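Local coordinates for anti-H(O) lectin 1 (Ulex europaeus, PDB 1FX5), which binds L-fucose-containing glycans such as the H (O) blood-group determinant as a metal-containing homodimeric legume lectin, at residues L32-V37 against H226-W231. Sequence-based numbering, arbitrary orientation.
Sequences LQLNKV and HEVLNW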
loop_
_atom_site.group_PDB
_atom_site.type_symbol
_atom_site.label_atom_id
_atom_site.label_comp_id
_atom_site.label_asym_id
_atom_site.label_seq_id
_atom_site.Cartn_x
_atom_site.Cartn_y
_atom_site.Cartn_z
ATOM N N LEU A 32 8.296 10.064 13.181
ATOM C CA LEU A 32 9.136 9.715 12.036
ATOM C C LEU A 32 10.244 10.780 11.930
ATOM O O LEU A 32 9.974 11.944 11.616
ATOM C CB LEU A 32 8.300 9.682 10.745
ATOM C CG LEU A 32 9.029 9.556 9.397
ATOM C CD1 LEU A 32 9.696 8.202 9.275
ATOM C CD2 LEU A 32 8.038 9.764 8.246
ATOM N N GLN A 33 11.482 10.383 12.234
ATOM C CA GLN A 33 12.635 11.277 12.185
ATOM C C GLN A 33 13.325 11.156 10.825
ATOM O O GLN A 33 13.937 10.139 10.508
ATOM C CB GLN A 33 13.608 10.938 13.321
ATOM C CG GLN A 33 14.702 11.975 13.501
ATOM C CD GLN A 33 15.657 11.633 14.614
ATOM O OE1 GLN A 33 15.656 12.278 15.652
ATOM N NE2 GLN A 33 16.493 10.626 14.400
ATOM N N LEU A 34 13.257 12.211 10.034
ATOM C CA LEU A 34 13.861 12.193 8.714
ATOM C C LEU A 34 15.393 12.182 8.642
ATOM O O LEU A 34 15.971 11.675 7.684
ATOM C CB LEU A 34 13.280 13.350 7.873
ATOM C CG LEU A 34 11.740 13.394 7.771
ATOM C CD1 LEU A 34 11.271 14.652 7.016
ATOM C CD2 LEU A 34 11.210 12.112 7.112
ATOM N N ASN A 35 16.054 12.757 9.635
ATOM C CA ASN A 35 17.509 12.792 9.636
ATOM C C ASN A 35 17.975 12.857 11.068
ATOM O O ASN A 35 17.215 13.266 11.945
ATOM C CB ASN A 35 18.031 14.034 8.883
ATOM C CG ASN A 35 17.773 15.353 9.634
ATOM O OD1 ASN A 35 18.660 15.876 10.305
ATOM N ND2 ASN A 35 16.567 15.904 9.497
ATOM N N LYS A 36 19.194 12.404 11.325
ATOM C CA LYS A 36 19.690 12.462 12.678
ATOM C C LYS A 36 20.790 13.509 12.758
ATOM O O LYS A 36 21.270 14.000 11.725
ATOM C CB LYS A 36 20.118 11.089 13.196
ATOM C CG LYS A 36 21.051 10.324 12.335
ATOM C CD LYS A 36 21.318 8.965 12.969
ATOM C CE LYS A 36 20.017 8.259 13.333
ATOM N NZ LYS A 36 20.243 6.849 13.785
ATOM N N VAL A 37 21.055 13.967 13.981
ATOM C CA VAL A 37 22.077 14.971 14.248
ATOM C C VAL A 37 23.139 14.310 15.123
ATOM O O VAL A 37 22.919 13.222 15.676
ATOM C CB VAL A 37 21.471 16.199 14.952
ATOM C CG1 VAL A 37 20.471 16.902 14.025
ATOM C CG2 VAL A 37 20.766 15.769 16.227
ATOM N N HIS A 226 14.430 17.120 11.583
ATOM C CA HIS A 226 13.104 17.419 11.029
ATOM C C HIS A 226 12.247 16.198 11.308
ATOM O O HIS A 226 12.579 15.102 10.851
ATOM C CB HIS A 226 13.245 17.704 9.522
ATOM C CG HIS A 226 14.215 18.806 9.218
ATOM N ND1 HIS A 226 15.568 18.584 9.065
ATOM C CD2 HIS A 226 14.041 20.147 9.135
ATOM C CE1 HIS A 226 16.190 19.743 8.910
ATOM N NE2 HIS A 226 15.287 20.709 8.949
ATOM N N GLU A 227 11.117 16.411 11.989
ATOM C CA GLU A 227 10.195 15.340 12.369
ATOM C C GLU A 227 8.717 15.427 11.978
ATOM O O GLU A 227 8.084 16.469 12.120
ATOM C CB GLU A 227 10.334 15.171 13.878
ATOM C CG GLU A 227 11.754 14.770 14.229
ATOM C CD GLU A 227 12.148 15.073 15.644
ATOM O OE1 GLU A 227 12.505 14.137 16.361
ATOM O OE2 GLU A 227 12.154 16.247 16.043
ATOM N N VAL A 228 8.171 14.303 11.530
ATOM C CA VAL A 228 6.780 14.227 11.113
ATOM C C VAL A 228 5.986 13.488 12.172
ATOM O O VAL A 228 6.397 12.405 12.617
ATOM C CB VAL A 228 6.644 13.507 9.737
ATOM C CG1 VAL A 228 5.178 13.395 9.335
ATOM C CG2 VAL A 228 7.423 14.277 8.652
ATOM N N LEU A 229 4.836 14.058 12.543
ATOM C CA LEU A 229 3.959 13.483 13.559
ATOM C C LEU A 229 2.860 12.522 13.078
ATOM O O LEU A 229 2.463 11.606 13.803
ATOM C CB LEU A 229 3.320 14.615 14.369
ATOM C CG LEU A 229 4.239 15.480 15.226
ATOM C CD1 LEU A 229 3.523 16.758 15.559
ATOM C CD2 LEU A 229 4.659 14.751 16.492
ATOM N N ASN A 230 2.283 12.809 11.919
ATOM C CA ASN A 230 1.227 11.972 11.363
ATOM C C ASN A 230 1.213 12.200 9.872
ATOM O O ASN A 230 1.882 13.120 9.373
ATOM C CB ASN A 230 -0.136 12.317 11.960
ATOM C CG ASN A 230 -0.380 13.809 12.029
ATOM O OD1 ASN A 230 -0.292 14.522 11.030
ATOM N ND2 ASN A 230 -0.656 14.296 13.229
ATOM N N TRP A 231 0.385 11.437 9.175
ATOM C CA TRP A 231 0.321 11.565 7.738
ATOM C C TRP A 231 -0.933 10.929 7.179
ATOM O O TRP A 231 -1.259 9.789 7.524
ATOM C CB TRP A 231 1.548 10.845 7.164
ATOM C CG TRP A 231 1.765 10.925 5.685
ATOM C CD1 TRP A 231 1.292 11.886 4.820
ATOM C CD2 TRP A 231 2.590 10.049 4.906
ATOM N NE1 TRP A 231 1.784 11.657 3.554
ATOM C CE2 TRP A 231 2.584 10.541 3.578
ATOM C CE3 TRP A 231 3.342 8.903 5.203
ATOM C CZ2 TRP A 231 3.307 9.924 2.547
ATOM C CZ3 TRP A 231 4.060 8.290 4.180
ATOM C CH2 TRP A 231 4.036 8.804 2.868
#
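Leu32 and Val228 face each other as an antiparallel hydrogen-bonded pair, the short strand 32-33 running antiparallel beside residues 226-228. Leu32 N reaches Val228 O at 3.1 Å, and Val228 N returns to Leu32 O at 3.0 Å, that second bond almost straight. The register continues one step past the strand, where Leu34 N donates to His226 O at 3.1 Å, although the chain has already begun to turn at Leu34.

Side chains alternate between the two sides of this ribbon. Leu32, Leu34 and Val228 lie on one side, with His226. CD2 of Leu32 packs against CB of Val228 at 4.3 Å, while Leu34, with CG anti to its carbonyl carbon (chi1 -54°), sends CD1 obliquely across to CG2 of Val228, 4.2 Å away. A beta-branched valine suits the extended strand, and each of the two longer leucines reaches it with one methyl; Leu34 goes on to Phe214 and Leu89, and Leu32 to Phe11.

The other side holds buried Glu227 and partly exposed Gln33, a non-hydrogen-bonded pair. Their extended chains run side by side in the same direction, CG of Gln33 meeting CG of Glu227 at 4.1 Å, with amide and carboxylate planes turned 35° apart. Gln33 OE1 stands 3.7 Å from Glu227 OE1 and has a weak hydrogen bond with Thr225 OG1.

At the turn, CG of Asn35 sits between its backbone N and carbonyl carbon, which carries the amide to the edge of the His226 imidazole; CG lies in the ring plane, the amide inclined 44° to it. Two flat groups with both donor and acceptor capacity suit such a meeting. Thr225 OG1 donates a hydrogen bond to Asn35 O, tying the loop to the same strand. In this part of the legume-lectin beta-sandwich, backbone bonds set the alignment, leucine and valine hydrocarbon packs on the inward face, the imidazole continues that side toward the turn, and polar ends gather opposite.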